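Long-range contacts in ApaG protein (Pseudomonas aeruginosa, PDB 3NRF), which is of unknown function but carries a DUF4354 domain, related to the MPT63 group of proteins, and is probably made with a signal peptide for export: residues 5-10 and 43-48; 29-34 and 94-99; 60-65 and 82-87. All blocks are in the same frame, centred on the assembly; numbering follows the deposited sequence.

How the interactions relate
All three contacts reach one antiparallel sheet, in which strand 7-21 lies beside 24-37, 24-37 beside 79-88 and 79-88 beside 59-65; the 43-44 strand of interaction 1 belongs to a separate small sheet. Interactions 2 and 3 are closest, with centres about 8 Å apart; backbone bonds join 29-34 to 82-87, and F31 CD1 packs on F86 CD1 at 3.6 Å. Interaction 1 is centred about 17 Å from the centres of both. It still touches interaction 2, where F10 O lies 2.8 Å from R34 N, but not interaction 3, whose nearest atoms are about 7 Å away. No active site is known; a diol, probably from the crystallisation liquor, sits about 3 Å from the T64 side chain.

Interaction 1: 5-10 and 43-48; sequences DAVMVF and ISLKNS
I43 lays its CD1 methyl across the start of strand 7-21, where it overlaps V7 and the backbone of A6. Two approaches define the placement: CD1 of I43 lies 4.0 Å from CG2 of V7 and equally 4.0 Å from CA of A6. The CG2 branch of the same isoleucine meets V7 CG2 as well, at 4.1 Å, so one valine methyl is touched by both arms of I43. The two side chains run past each other in opposite directions and meet along their flanks. An extended isoleucine (chi2 177°) carries CD1 out to where it meets V7 CG2 and A6 CA alike, while V7 presents the methyl that lies opposite its own carbonyl carbon. L45 joins more loosely, its CD2 coming to 4.2 Å from V7 CG2. No hydrogen bond crosses between 5-10 and 43-48; contact is made by these apolar groups. The arrangement illustrates how two sheets are joined through side chains, for strand 7-21 belongs to the large antiparallel sheet whereas 43-44 pairs with 73-74 in a small two-stranded one. Kinship with MPT63 makes an immunoglobulin-like beta sandwich the probable fold. L101 of strand 98-102 touches both V7 and L45, adding a third apolar partner. Beyond I43 the chain turns twice. S44 OG accepts from K46 N at 3.1 Å in an ST turn, and L45 to S48 form a type I turn that leads into C49, which is disulfide-bonded to C105. Further along 5-10, M8, V9 and F10 pair with an antiparallel strand of the second subunit, which carries the sheet across the interface.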
# COMPACT_ATOMS: atom_id res chain seq x y z
N ASP B 5 2.03 -33.46 -9.97
CA ASP B 5 3.34 -33.85 -10.52
C ASP B 5 4.07 -32.64 -11.14
O ASP B 5 4.62 -32.72 -12.25
CB ASP B 5 3.16 -34.97 -11.57
CG ASP B 5 4.49 -35.59 -12.01
OD1 ASP B 5 5.43 -35.67 -11.19
OD2 ASP B 5 4.57 -36.02 -13.18
N ALA B 6 4.12 -31.54 -10.38
CA ALA B 6 4.71 -30.29 -10.85
C ALA B 6 5.15 -29.38 -9.70
O ALA B 6 4.92 -29.64 -8.50
CB ALA B 6 3.73 -29.57 -11.73
N VAL B 7 5.82 -28.31 -10.07
CA VAL B 7 6.29 -27.33 -9.10
C VAL B 7 5.19 -26.33 -8.78
O VAL B 7 4.53 -25.75 -9.67
CB VAL B 7 7.60 -26.65 -9.59
CG1 VAL B 7 8.08 -25.54 -8.62
CG2 VAL B 7 8.70 -27.72 -9.79
N MSE B 8 4.99 -26.13 -7.49
CA MSE B 8 4.02 -25.17 -6.99
C MSE B 8 4.78 -23.87 -6.75
O MSE B 8 5.89 -23.85 -6.19
CB MSE B 8 3.41 -25.65 -5.71
CG MSE B 8 2.88 -27.01 -5.83
SE MSE B 8 1.94 -27.56 -4.23
CE MSE B 8 0.71 -26.10 -4.07
N VAL B 9 4.19 -22.78 -7.20
CA VAL B 9 4.76 -21.48 -7.07
C VAL B 9 3.91 -20.59 -6.19
O VAL B 9 2.79 -20.22 -6.55
CB VAL B 9 4.88 -20.75 -8.46
CG1 VAL B 9 5.55 -19.41 -8.33
CG2 VAL B 9 5.65 -21.68 -9.43
N PHE B 10 4.46 -20.21 -5.05
CA PHE B 10 3.77 -19.35 -4.09
C PHE B 10 4.42 -18.02 -4.14
O PHE B 10 5.64 -17.92 -4.08
CB PHE B 10 3.90 -19.91 -2.66
CG PHE B 10 3.28 -21.26 -2.45
CD1 PHE B 10 3.94 -22.42 -2.78
CD2 PHE B 10 2.00 -21.35 -1.88
CE1 PHE B 10 3.34 -23.65 -2.56
CE2 PHE B 10 1.41 -22.56 -1.66
CZ PHE B 10 2.07 -23.71 -2.01
N ILE B 43 12.77 -32.61 -10.58
CA ILE B 43 12.29 -31.85 -11.74
C ILE B 43 13.32 -30.81 -12.17
O ILE B 43 13.82 -30.06 -11.34
CB ILE B 43 10.91 -31.16 -11.39
CG1 ILE B 43 9.83 -32.22 -11.12
CG2 ILE B 43 10.42 -30.23 -12.51
CD1 ILE B 43 8.44 -31.66 -10.69
N SER B 44 13.69 -30.81 -13.45
CA SER B 44 14.62 -29.81 -13.97
C SER B 44 13.89 -28.50 -14.18
O SER B 44 12.77 -28.48 -14.67
CB SER B 44 15.23 -30.22 -15.32
OG SER B 44 16.13 -29.21 -15.77
N LEU B 45 14.56 -27.41 -13.79
CA LEU B 45 14.05 -26.05 -14.03
C LEU B 45 15.00 -25.33 -14.99
O LEU B 45 14.92 -24.12 -15.18
CB LEU B 45 13.97 -25.29 -12.71
CG LEU B 45 12.99 -25.80 -11.65
CD1 LEU B 45 13.13 -24.99 -10.38
CD2 LEU B 45 11.56 -25.78 -12.15
N LYS B 46 15.89 -26.09 -15.63
CA LYS B 46 16.93 -25.53 -16.48
C LYS B 46 16.35 -24.68 -17.59
O LYS B 46 16.84 -23.59 -17.85
CB LYS B 46 17.81 -26.65 -17.09
CG LYS B 46 19.09 -26.14 -17.77
CD LYS B 46 19.93 -27.28 -18.42
CE LYS B 46 20.56 -28.22 -17.39
NZ LYS B 46 21.54 -27.52 -16.49
N ASN B 47 15.33 -25.19 -18.26
CA ASN B 47 14.73 -24.44 -19.38
C ASN B 47 13.50 -23.62 -18.99
O ASN B 47 12.71 -23.26 -19.85
CB ASN B 47 14.40 -25.43 -20.50
CG ASN B 47 15.64 -26.13 -21.01
OD1 ASN B 47 16.72 -25.52 -21.11
ND2 ASN B 47 15.51 -27.41 -21.32
N SER B 48 13.39 -23.30 -17.70
CA SER B 48 12.25 -22.57 -17.15
C SER B 48 12.66 -21.22 -16.52
O SER B 48 13.81 -20.98 -16.16
CB SER B 48 11.59 -23.39 -16.05
OG SER B 48 11.14 -24.65 -16.51

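Interaction 2: 29-34 and 94-99; sequences QAFKVR and YGASLV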
# COMPACT_ATOMS: atom_id res chain seq x y z
N GLN B 29 8.11 -4.25 -9.43
CA GLN B 29 7.25 -4.89 -8.42
C GLN B 29 7.99 -6.12 -7.90
O GLN B 29 8.28 -7.04 -8.66
CB GLN B 29 5.90 -5.32 -9.01
CG GLN B 29 5.03 -6.09 -8.01
CD GLN B 29 4.60 -5.24 -6.83
OE1 GLN B 29 3.88 -4.25 -6.99
NE2 GLN B 29 5.04 -5.65 -5.63
N ALA B 30 8.26 -6.15 -6.59
CA ALA B 30 8.93 -7.27 -5.98
C ALA B 30 7.93 -8.26 -5.45
O ALA B 30 6.82 -7.88 -5.11
CB ALA B 30 9.84 -6.79 -4.82
N PHE B 31 8.36 -9.52 -5.41
CA PHE B 31 7.63 -10.59 -4.81
C PHE B 31 8.58 -11.47 -4.02
O PHE B 31 9.75 -11.66 -4.41
CB PHE B 31 7.01 -11.52 -5.86
CG PHE B 31 5.93 -10.90 -6.71
CD1 PHE B 31 6.28 -10.10 -7.80
CD2 PHE B 31 4.62 -11.15 -6.47
CE1 PHE B 31 5.30 -9.57 -8.61
CE2 PHE B 31 3.63 -10.58 -7.29
CZ PHE B 31 3.99 -9.81 -8.34
N LYS B 32 8.08 -12.04 -2.93
CA LYS B 32 8.78 -13.17 -2.31
C LYS B 32 8.12 -14.42 -2.91
O LYS B 32 6.88 -14.49 -2.94
CB LYS B 32 8.60 -13.15 -0.81
CG LYS B 32 9.30 -14.29 -0.08
CD LYS B 32 10.75 -14.07 0.09
CE LYS B 32 11.04 -12.99 1.17
NZ LYS B 32 12.49 -12.65 1.14
N VAL B 33 8.93 -15.35 -3.41
CA VAL B 33 8.48 -16.52 -4.11
C VAL B 33 9.05 -17.79 -3.44
O VAL B 33 10.24 -17.83 -3.10
CB VAL B 33 8.97 -16.50 -5.60
CG1 VAL B 33 8.52 -17.73 -6.35
CG2 VAL B 33 8.50 -15.22 -6.30
N ARG B 34 8.23 -18.82 -3.34
CA ARG B 34 8.67 -20.13 -2.85
C ARG B 34 8.30 -21.16 -3.90
O ARG B 34 7.15 -21.22 -4.34
CB ARG B 34 8.00 -20.53 -1.53
CG ARG B 34 8.51 -21.90 -1.02
CD ARG B 34 7.96 -22.28 0.33
NE ARG B 34 8.25 -21.27 1.34
CZ ARG B 34 7.86 -21.36 2.62
NH1 ARG B 34 7.13 -22.39 3.00
NH2 ARG B 34 8.16 -20.41 3.49
N TYR B 94 2.35 -3.20 -11.76
CA TYR B 94 1.64 -3.13 -10.49
C TYR B 94 0.38 -3.92 -10.48
O TYR B 94 -0.14 -4.27 -9.37
CB TYR B 94 1.39 -1.66 -10.13
CG TYR B 94 2.70 -0.95 -9.94
CD1 TYR B 94 3.81 -1.57 -9.34
CD2 TYR B 94 2.86 0.38 -10.29
CE1 TYR B 94 4.99 -0.95 -9.20
CE2 TYR B 94 4.07 1.05 -10.07
CZ TYR B 94 5.15 0.37 -9.52
OH TYR B 94 6.32 1.10 -9.34
N GLY B 95 -0.11 -4.20 -11.69
CA GLY B 95 -1.27 -5.07 -11.91
C GLY B 95 -0.90 -6.55 -12.02
O GLY B 95 -1.80 -7.35 -12.30
N ALA B 96 0.38 -6.90 -11.88
CA ALA B 96 0.83 -8.33 -11.90
C ALA B 96 0.19 -8.98 -10.66
O ALA B 96 0.36 -8.50 -9.53
CB ALA B 96 2.30 -8.45 -11.85
N SER B 97 -0.51 -10.07 -10.87
CA SER B 97 -1.27 -10.71 -9.80
C SER B 97 -1.05 -12.21 -9.78
O SER B 97 -1.74 -12.95 -9.10
CB SER B 97 -2.74 -10.39 -9.97
OG SER B 97 -3.28 -10.85 -11.21
N LEU B 98 -0.06 -12.66 -10.53
CA LEU B 98 0.28 -14.09 -10.64
C LEU B 98 1.74 -14.22 -10.96
O LEU B 98 2.25 -13.46 -11.80
CB LEU B 98 -0.56 -14.74 -11.73
CG LEU B 98 -0.39 -16.24 -11.90
CD1 LEU B 98 -0.82 -16.99 -10.63
CD2 LEU B 98 -1.21 -16.67 -13.11
N VAL B 99 2.43 -15.11 -10.26
CA VAL B 99 3.79 -15.53 -10.58
C VAL B 99 3.68 -17.01 -10.94
O VAL B 99 3.10 -17.86 -10.22
CB VAL B 99 4.81 -15.29 -9.45
CG1 VAL B 99 6.17 -15.73 -9.89
CG2 VAL B 99 4.81 -13.79 -9.12
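Y94 meets Q29 at the start of the segment, its CD1 lying 3.6 Å from the amide oxygen OE1 of Q29, with amide and ring planes 79° apart. That oxygen accepts a hydrogen bond from K16, and the Y94 hydroxyl is bonded to the backbone of G17. On the same glutamine, bent at chi2 (65°), NE2 donates to A30 O at 2.9 Å, within the plane of both groups, and also bonds to G14 O; the amide is thereby held in one rotation. Next along, A96 brings its CB to 4.1 Å from F31 CZ, while its carbonyl oxygen stands at the ring edge. S97 and L98 form a classic beta bulge opposite Q53, and S97 OG bonds to R27 of the second subunit. V99 then returns to F31: its CG2 sits over the ring face, 3.8 Å from the centroid and 12° off the normal, a CH-pi contact. Its other methyl, CG1, packs on V33 CG2 at 4.3 Å. The core between strands 24-37 and 98-102 rests on dispersion and CH-pi contact, centred on F31 and extended by V33, while polar groups gather at the Q29 end, where bonds satisfy the buried amide.

Interaction 3: 60-65 and 82-87; sequences FRLDTV and GDAIFA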
# COMPACT_ATOMS: atom_id res chain seq x y z
N PHE B 60 5.43 -9.83 -17.59
CA PHE B 60 6.43 -8.86 -17.17
C PHE B 60 7.77 -9.53 -16.99
O PHE B 60 7.88 -10.62 -16.36
CB PHE B 60 5.96 -8.14 -15.89
CG PHE B 60 4.62 -7.53 -16.06
CD1 PHE B 60 4.45 -6.33 -16.77
CD2 PHE B 60 3.48 -8.15 -15.56
CE1 PHE B 60 3.21 -5.82 -17.02
CE2 PHE B 60 2.22 -7.59 -15.81
CZ PHE B 60 2.11 -6.41 -16.52
N ARG B 61 8.78 -8.83 -17.50
CA ARG B 61 10.14 -9.35 -17.44
C ARG B 61 10.72 -9.32 -16.02
O ARG B 61 10.41 -8.42 -15.20
CB ARG B 61 11.09 -8.65 -18.41
CG ARG B 61 11.44 -7.26 -18.04
CD ARG B 61 12.53 -6.60 -18.96
NE ARG B 61 12.75 -5.28 -18.41
CZ ARG B 61 13.64 -4.98 -17.46
NH1 ARG B 61 14.51 -5.89 -17.03
NH2 ARG B 61 13.69 -3.75 -16.97
N LEU B 62 11.53 -10.32 -15.77
CA LEU B 62 12.22 -10.52 -14.52
C LEU B 62 13.48 -9.67 -14.60
O LEU B 62 14.35 -9.94 -15.42
CB LEU B 62 12.56 -12.00 -14.32
CG LEU B 62 13.31 -12.42 -13.08
CD1 LEU B 62 12.49 -12.04 -11.83
CD2 LEU B 62 13.68 -13.90 -13.03
N ASP B 63 13.55 -8.64 -13.75
CA ASP B 63 14.70 -7.75 -13.71
C ASP B 63 15.86 -8.30 -12.88
O ASP B 63 17.03 -8.28 -13.36
CB ASP B 63 14.28 -6.36 -13.22
CG ASP B 63 15.39 -5.33 -13.41
OD1 ASP B 63 15.75 -5.03 -14.57
OD2 ASP B 63 15.88 -4.79 -12.41
N THR B 64 15.60 -8.77 -11.65
CA THR B 64 16.61 -9.40 -10.81
C THR B 64 15.94 -10.52 -10.01
O THR B 64 14.69 -10.50 -9.81
CB THR B 64 17.33 -8.43 -9.84
OG1 THR B 64 16.36 -7.82 -9.01
CG2 THR B 64 18.11 -7.33 -10.61
N VAL B 65 16.75 -11.46 -9.55
CA VAL B 65 16.25 -12.58 -8.79
C VAL B 65 17.33 -13.13 -7.85
O VAL B 65 18.54 -13.16 -8.18
CB VAL B 65 15.74 -13.70 -9.76
CG1 VAL B 65 16.93 -14.35 -10.50
CG2 VAL B 65 14.95 -14.75 -9.01
N GLY B 82 13.00 -17.15 -2.28
CA GLY B 82 13.75 -15.91 -2.41
C GLY B 82 12.91 -14.81 -3.01
O GLY B 82 11.73 -14.98 -3.27
N ASP B 83 13.52 -13.66 -3.25
CA ASP B 83 12.85 -12.53 -3.89
C ASP B 83 13.08 -12.47 -5.38
O ASP B 83 14.11 -12.93 -5.89
CB ASP B 83 13.33 -11.24 -3.27
CG ASP B 83 13.02 -11.21 -1.78
OD1 ASP B 83 11.83 -11.27 -1.43
OD2 ASP B 83 13.96 -11.16 -0.96
N ALA B 84 12.08 -11.95 -6.08
CA ALA B 84 12.12 -11.81 -7.53
C ALA B 84 11.51 -10.46 -7.86
O ALA B 84 10.47 -10.08 -7.26
CB ALA B 84 11.32 -12.93 -8.20
N ILE B 85 12.14 -9.69 -8.73
CA ILE B 85 11.63 -8.36 -9.05
C ILE B 85 11.33 -8.25 -10.54
O ILE B 85 12.23 -8.52 -11.36
CB ILE B 85 12.62 -7.22 -8.64
CG1 ILE B 85 12.92 -7.26 -7.16
CG2 ILE B 85 12.05 -5.89 -8.97
CD1 ILE B 85 13.92 -6.16 -6.71
N PHE B 86 10.11 -7.88 -10.88
CA PHE B 86 9.64 -7.74 -12.23
C PHE B 86 9.46 -6.29 -12.60
O PHE B 86 9.29 -5.43 -11.73
CB PHE B 86 8.34 -8.54 -12.47
CG PHE B 86 8.45 -10.01 -12.13
CD1 PHE B 86 8.25 -10.44 -10.83
CD2 PHE B 86 8.82 -10.96 -13.10
CE1 PHE B 86 8.37 -11.77 -10.48
CE2 PHE B 86 8.94 -12.31 -12.74
CZ PHE B 86 8.70 -12.70 -11.43
N ALA B 87 9.41 -6.02 -13.90
CA ALA B 87 9.38 -4.64 -14.40
C ALA B 87 8.47 -4.40 -15.59
O ALA B 87 8.13 -5.31 -16.35
CB ALA B 87 10.82 -4.23 -14.82
O HOH W 1 8.12 -6.10 -18.88
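L62 begins its contact with F86 at CB, which lies 4.0 Å from CE2 of that ring. With CG anti to the backbone N (chi1 179°), the next torsion, chi2 at 61°, turns CD1 over the ring, where this methyl is 4.0 Å from the F86 centroid, 22° off the normal and displaced toward the rim: a CH-pi contact. CD1 also touches A84 CB at 3.9 Å and the backbone oxygen of I85. V65 CG2 reaches the same A84 methyl, so L62, V65, A84 and F86 share one face of the sheet. On the other face, T64 OG1 lies alongside I85 CD1, and A87 CB rests against one face of the R61 guanidinium, toward its rim, with NH2 of R61 3.6 Å away. A salt bridge from R61 NH1 to D63 OD1, 2.9 Å long and close to the guanidinium plane, steadies that group, while F26 receives R61 in a cation-pi contact. A water bridges the two strands, accepting from R61 N and donating to A87 O. The backbone is joined by A87 N to R61 O and I85 N to T64 O, both 2.9 Å, and by D63 N to I85 O, 2.7 Å; T64 N adds a weak bond to that same oxygen. D63 and T64 thus both face I85, the classic beta bulge, here shifting the register by one between antiparallel neighbours 59-65 and 79-88 of a twisted sheet.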